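Local structure of maleate cis-trans isomerase (4FQ5) at residues Ile146-Tyr160 with Met208-Ala221. The protein probably catalyses the cis-trans isomerization of the double bond of maleate to give fumarate, working as a homodimer. The protein carries 1 engineered substitution. Numbering follows the deposited sequence.
Sequences IRALGAKRVAVVTPY and MRTDDVDAIVISAA. Engineered in segment 208-221: Ala221 (natural residue Cys). With MAE (maleic acid), chain C.
The ring of Tyr160 has Pro159 CD over the centre of one face, while Ala221 CB approaches it obliquely, 3.7 Å from CE1. At the ring's edge, near its plane, lies the maleate oxygen O3, to which Tyr160 OH donates a hydrogen bond of 2.6 Å. A phenol suits this place because its rigid ring packs against carbon while its hydroxyl reaches the substrate. Ala221 is engineered in place of a cysteine predicted to be the proton donor; its methyl sits tightly against Pro159. Asn38 and Asn190 also bind the maleate.

At the far end of the strands, the Arg209 guanidinium has Asp212 CG over one face, offset toward the rim, and Asp211 at its edge, in plane, where NE donates to Asp211 OD2 (3.2 Å). Asp212 also forms a salt bridge with Arg153, their planes 56° apart; the 2.4 Å between Arg153 NH2 and Asp212 OD2 is implausibly short, so its exact geometry is doubtful. With CG anti to the backbone N (chi1 -163°) and an extended chain, Arg153 spans the distance to the 210-213 turn, and Glu178 is a second partner for its charge.

Between these ends, strands 153-158 and 215-217 run parallel in the middle of a four-stranded sheet, flanked by 178-184 and 241-243. Ala155 N donates to Ala215 O (3.1 Å) and its O accepts from Val217 N (2.8 Å). Branched valines suit such strands: Val154 CG1 meets Val217 CG2 at 3.9 Å on one face, and Val157 CG2 meets Met208 SD on the other, where the flexible thioether bends at chi3 to bring CE to Ala155 CB.

Gly150, with positive phi, ends helix 138-149 in a Schellman motif, and Asp214 OD2 then takes Lys152 N on its anti lone pair at 2.8 Å. An alanine here would probably leave the Lys152 amide without its carboxylate partner.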
# COMPACT_ATOMS: atom_id res chain seq x y z
N ILE A 146 19.08 -1.24 -22.42
CA ILE A 146 18.91 -1.54 -23.85
C ILE A 146 19.67 -2.82 -24.22
O ILE A 146 19.12 -3.70 -24.89
CB ILE A 146 19.33 -0.35 -24.74
CG1 ILE A 146 18.31 0.78 -24.62
CG2 ILE A 146 19.48 -0.79 -26.21
CD1 ILE A 146 18.77 2.13 -25.13
N ARG A 147 20.92 -2.93 -23.77
CA ARG A 147 21.71 -4.14 -24.01
C ARG A 147 21.07 -5.38 -23.36
O ARG A 147 21.03 -6.44 -23.97
CB ARG A 147 23.16 -3.97 -23.55
CG ARG A 147 24.00 -3.05 -24.43
CD ARG A 147 25.33 -2.70 -23.78
NE ARG A 147 26.09 -1.74 -24.58
CZ ARG A 147 27.09 -0.98 -24.11
NH1 ARG A 147 27.44 -1.05 -22.84
NH2 ARG A 147 27.72 -0.14 -24.92
N ALA A 148 20.57 -5.23 -22.14
CA ALA A 148 19.89 -6.33 -21.43
C ALA A 148 18.69 -6.84 -22.21
O ALA A 148 18.42 -8.04 -22.25
CB ALA A 148 19.47 -5.90 -20.03
N LEU A 149 17.96 -5.92 -22.83
CA LEU A 149 16.85 -6.26 -23.71
C LEU A 149 17.32 -6.96 -24.99
O LEU A 149 16.52 -7.60 -25.69
CB LEU A 149 16.06 -5.00 -24.06
CG LEU A 149 14.75 -4.63 -23.35
CD1 LEU A 149 14.42 -5.46 -22.11
CD2 LEU A 149 14.75 -3.15 -23.04
N GLY A 150 18.61 -6.82 -25.31
CA GLY A 150 19.14 -7.33 -26.57
C GLY A 150 18.71 -6.48 -27.75
O GLY A 150 18.82 -6.90 -28.90
N ALA A 151 18.21 -5.28 -27.47
CA ALA A 151 17.77 -4.35 -28.49
C ALA A 151 18.98 -3.73 -29.21
O ALA A 151 19.93 -3.29 -28.57
CB ALA A 151 16.89 -3.27 -27.89
N LYS A 152 18.94 -3.73 -30.54
CA LYS A 152 20.05 -3.25 -31.36
C LYS A 152 19.77 -1.88 -31.95
O LYS A 152 20.69 -1.12 -32.28
CB LYS A 152 20.33 -4.24 -32.50
CG LYS A 152 21.62 -5.01 -32.35
CD LYS A 152 21.50 -6.19 -31.41
CE LYS A 152 22.87 -6.56 -30.87
NZ LYS A 152 22.99 -8.01 -30.55
N ARG A 153 18.48 -1.58 -32.09
CA ARG A 153 18.02 -0.35 -32.70
C ARG A 153 16.90 0.18 -31.81
O ARG A 153 16.10 -0.60 -31.28
CB ARG A 153 17.52 -0.62 -34.12
CG ARG A 153 17.39 0.60 -35.00
CD ARG A 153 17.29 0.20 -36.47
NE ARG A 153 17.85 1.23 -37.36
CZ ARG A 153 17.15 2.22 -37.90
NH1 ARG A 153 17.74 3.10 -38.69
NH2 ARG A 153 15.85 2.34 -37.65
N VAL A 154 16.84 1.49 -31.68
CA VAL A 154 15.97 2.11 -30.70
C VAL A 154 15.33 3.38 -31.27
O VAL A 154 15.94 4.08 -32.07
CB VAL A 154 16.78 2.34 -29.39
CG1 VAL A 154 16.68 3.76 -28.86
CG2 VAL A 154 16.43 1.29 -28.35
N ALA A 155 14.08 3.64 -30.89
CA ALA A 155 13.47 4.93 -31.14
C ALA A 155 13.46 5.69 -29.82
O ALA A 155 13.37 5.08 -28.76
CB ALA A 155 12.06 4.78 -31.69
N VAL A 156 13.57 7.02 -29.88
CA VAL A 156 13.81 7.82 -28.68
C VAL A 156 12.98 9.10 -28.66
O VAL A 156 13.00 9.87 -29.61
CB VAL A 156 15.31 8.24 -28.57
CG1 VAL A 156 15.56 9.04 -27.30
CG2 VAL A 156 16.22 7.03 -28.61
N VAL A 157 12.26 9.33 -27.56
CA VAL A 157 11.60 10.61 -27.34
C VAL A 157 12.35 11.36 -26.24
O VAL A 157 12.72 10.77 -25.23
CB VAL A 157 10.12 10.43 -26.93
CG1 VAL A 157 9.42 11.78 -26.86
CG2 VAL A 157 9.40 9.48 -27.89
N THR A 158 12.58 12.65 -26.45
CA THR A 158 13.19 13.51 -25.42
C THR A 158 12.41 14.82 -25.30
O THR A 158 11.66 15.18 -26.21
CB THR A 158 14.67 13.86 -25.75
OG1 THR A 158 14.72 15.07 -26.52
CG2 THR A 158 15.38 12.74 -26.50
N PRO A 159 12.57 15.54 -24.17
CA PRO A 159 11.98 16.86 -24.05
C PRO A 159 12.95 18.00 -24.38
O PRO A 159 12.55 19.17 -24.37
CB PRO A 159 11.60 16.93 -22.58
CG PRO A 159 12.69 16.15 -21.91
CD PRO A 159 13.11 15.08 -22.88
N TYR A 160 14.20 17.65 -24.66
CA TYR A 160 15.28 18.63 -24.79
C TYR A 160 15.20 19.48 -26.05
O TYR A 160 14.54 19.11 -27.03
CB TYR A 160 16.66 17.96 -24.80
CG TYR A 160 16.87 16.82 -23.83
CD1 TYR A 160 16.67 16.98 -22.46
CD2 TYR A 160 17.31 15.58 -24.29
CE1 TYR A 160 16.89 15.93 -21.58
CE2 TYR A 160 17.52 14.53 -23.43
CZ TYR A 160 17.31 14.71 -22.08
OH TYR A 160 17.53 13.64 -21.24
N MET A 208 5.69 8.24 -35.03
CA MET A 208 7.08 7.87 -35.30
C MET A 208 7.09 6.48 -35.90
O MET A 208 6.18 5.69 -35.65
CB MET A 208 7.90 7.84 -34.01
CG MET A 208 8.09 9.18 -33.32
SD MET A 208 8.84 9.01 -31.69
CE MET A 208 10.43 8.28 -32.11
N ARG A 209 8.11 6.17 -36.69
CA ARG A 209 8.27 4.82 -37.20
C ARG A 209 8.84 3.94 -36.09
O ARG A 209 9.90 4.24 -35.53
CB ARG A 209 9.19 4.82 -38.42
CG ARG A 209 9.28 3.47 -39.11
CD ARG A 209 10.21 3.54 -40.30
NE ARG A 209 10.52 2.21 -40.81
CZ ARG A 209 11.36 1.97 -41.81
NH1 ARG A 209 11.99 2.96 -42.42
NH2 ARG A 209 11.57 0.72 -42.21
N THR A 210 8.12 2.87 -35.76
CA THR A 210 8.55 1.97 -34.68
C THR A 210 8.59 0.50 -35.10
O THR A 210 8.95 -0.37 -34.30
CB THR A 210 7.69 2.13 -33.41
OG1 THR A 210 6.32 1.90 -33.72
CG2 THR A 210 7.84 3.52 -32.81
N ASP A 211 8.22 0.22 -36.35
CA ASP A 211 8.28 -1.14 -36.88
C ASP A 211 9.72 -1.65 -37.06
O ASP A 211 9.98 -2.84 -36.90
CB ASP A 211 7.50 -1.25 -38.20
CG ASP A 211 8.01 -0.29 -39.27
OD1 ASP A 211 7.32 0.72 -39.55
OD2 ASP A 211 9.10 -0.53 -39.83
N ASP A 212 10.64 -0.74 -37.38
CA ASP A 212 12.05 -1.10 -37.63
C ASP A 212 12.93 -0.94 -36.39
O ASP A 212 14.16 -0.84 -36.48
CB ASP A 212 12.60 -0.25 -38.78
CG ASP A 212 12.82 1.21 -38.39
OD1 ASP A 212 12.02 1.77 -37.61
OD2 ASP A 212 13.80 1.81 -38.88
N VAL A 213 12.30 -0.92 -35.22
CA VAL A 213 12.97 -0.64 -33.97
C VAL A 213 12.81 -1.83 -33.02
O VAL A 213 11.81 -2.54 -33.09
CB VAL A 213 12.41 0.69 -33.40
CG1 VAL A 213 12.09 0.62 -31.92
CG2 VAL A 213 13.33 1.86 -33.76
N ASP A 214 13.79 -2.07 -32.15
CA ASP A 214 13.71 -3.17 -31.18
C ASP A 214 13.08 -2.76 -29.84
O ASP A 214 12.43 -3.56 -29.18
CB ASP A 214 15.08 -3.80 -30.94
CG ASP A 214 15.63 -4.51 -32.17
OD1 ASP A 214 14.84 -4.94 -33.04
OD2 ASP A 214 16.87 -4.65 -32.25
N ALA A 215 13.31 -1.51 -29.44
CA ALA A 215 12.75 -0.98 -28.21
C ALA A 215 12.49 0.51 -28.36
O ALA A 215 13.11 1.17 -29.20
CB ALA A 215 13.68 -1.25 -27.03
N ILE A 216 11.56 1.02 -27.57
CA ILE A 216 11.19 2.43 -27.61
C ILE A 216 11.58 3.07 -26.29
O ILE A 216 11.23 2.57 -25.21
CB ILE A 216 9.67 2.61 -27.87
CG1 ILE A 216 9.29 2.06 -29.25
CG2 ILE A 216 9.26 4.07 -27.76
CD1 ILE A 216 7.82 1.71 -29.40
N VAL A 217 12.35 4.15 -26.38
CA VAL A 217 12.69 4.95 -25.21
C VAL A 217 11.66 6.07 -25.16
O VAL A 217 11.77 7.07 -25.89
CB VAL A 217 14.13 5.51 -25.29
CG1 VAL A 217 14.43 6.39 -24.08
CG2 VAL A 217 15.13 4.37 -25.38
N ILE A 218 10.66 5.89 -24.30
CA ILE A 218 9.54 6.82 -24.18
C ILE A 218 9.96 8.16 -23.57
O ILE A 218 9.33 9.19 -23.82
CB ILE A 218 8.35 6.19 -23.40
CG1 ILE A 218 7.09 7.05 -23.50
CG2 ILE A 218 8.73 5.92 -21.94
CD1 ILE A 218 5.80 6.32 -23.18
N SER A 219 11.02 8.14 -22.76
CA SER A 219 11.64 9.36 -22.26
C SER A 219 13.10 9.10 -21.95
O SER A 219 13.43 8.23 -21.13
CB SER A 219 10.94 9.89 -21.00
OG SER A 219 11.53 11.11 -20.58
N ALA A 220 13.98 9.83 -22.63
CA ALA A 220 15.41 9.81 -22.32
C ALA A 220 15.68 10.67 -21.10
O ALA A 220 16.69 10.51 -20.42
CB ALA A 220 16.23 10.30 -23.50
N ALA A 221 14.76 11.59 -20.82
CA ALA A 221 14.87 12.47 -19.68
C ALA A 221 14.15 11.91 -18.47
O ALA A 221 13.20 11.13 -18.59
CB ALA A 221 14.32 13.84 -20.01
C1 MAE C . 16.05 16.17 -15.85
O1 MAE C . 15.51 16.71 -14.87
O2 MAE C . 15.43 15.56 -16.73
C2 MAE C . 17.51 16.28 -15.97
C3 MAE C . 18.26 15.53 -16.75
C4 MAE C . 17.76 14.44 -17.62
O3 MAE C . 17.83 14.59 -18.83
O4 MAE C . 17.32 13.38 -17.14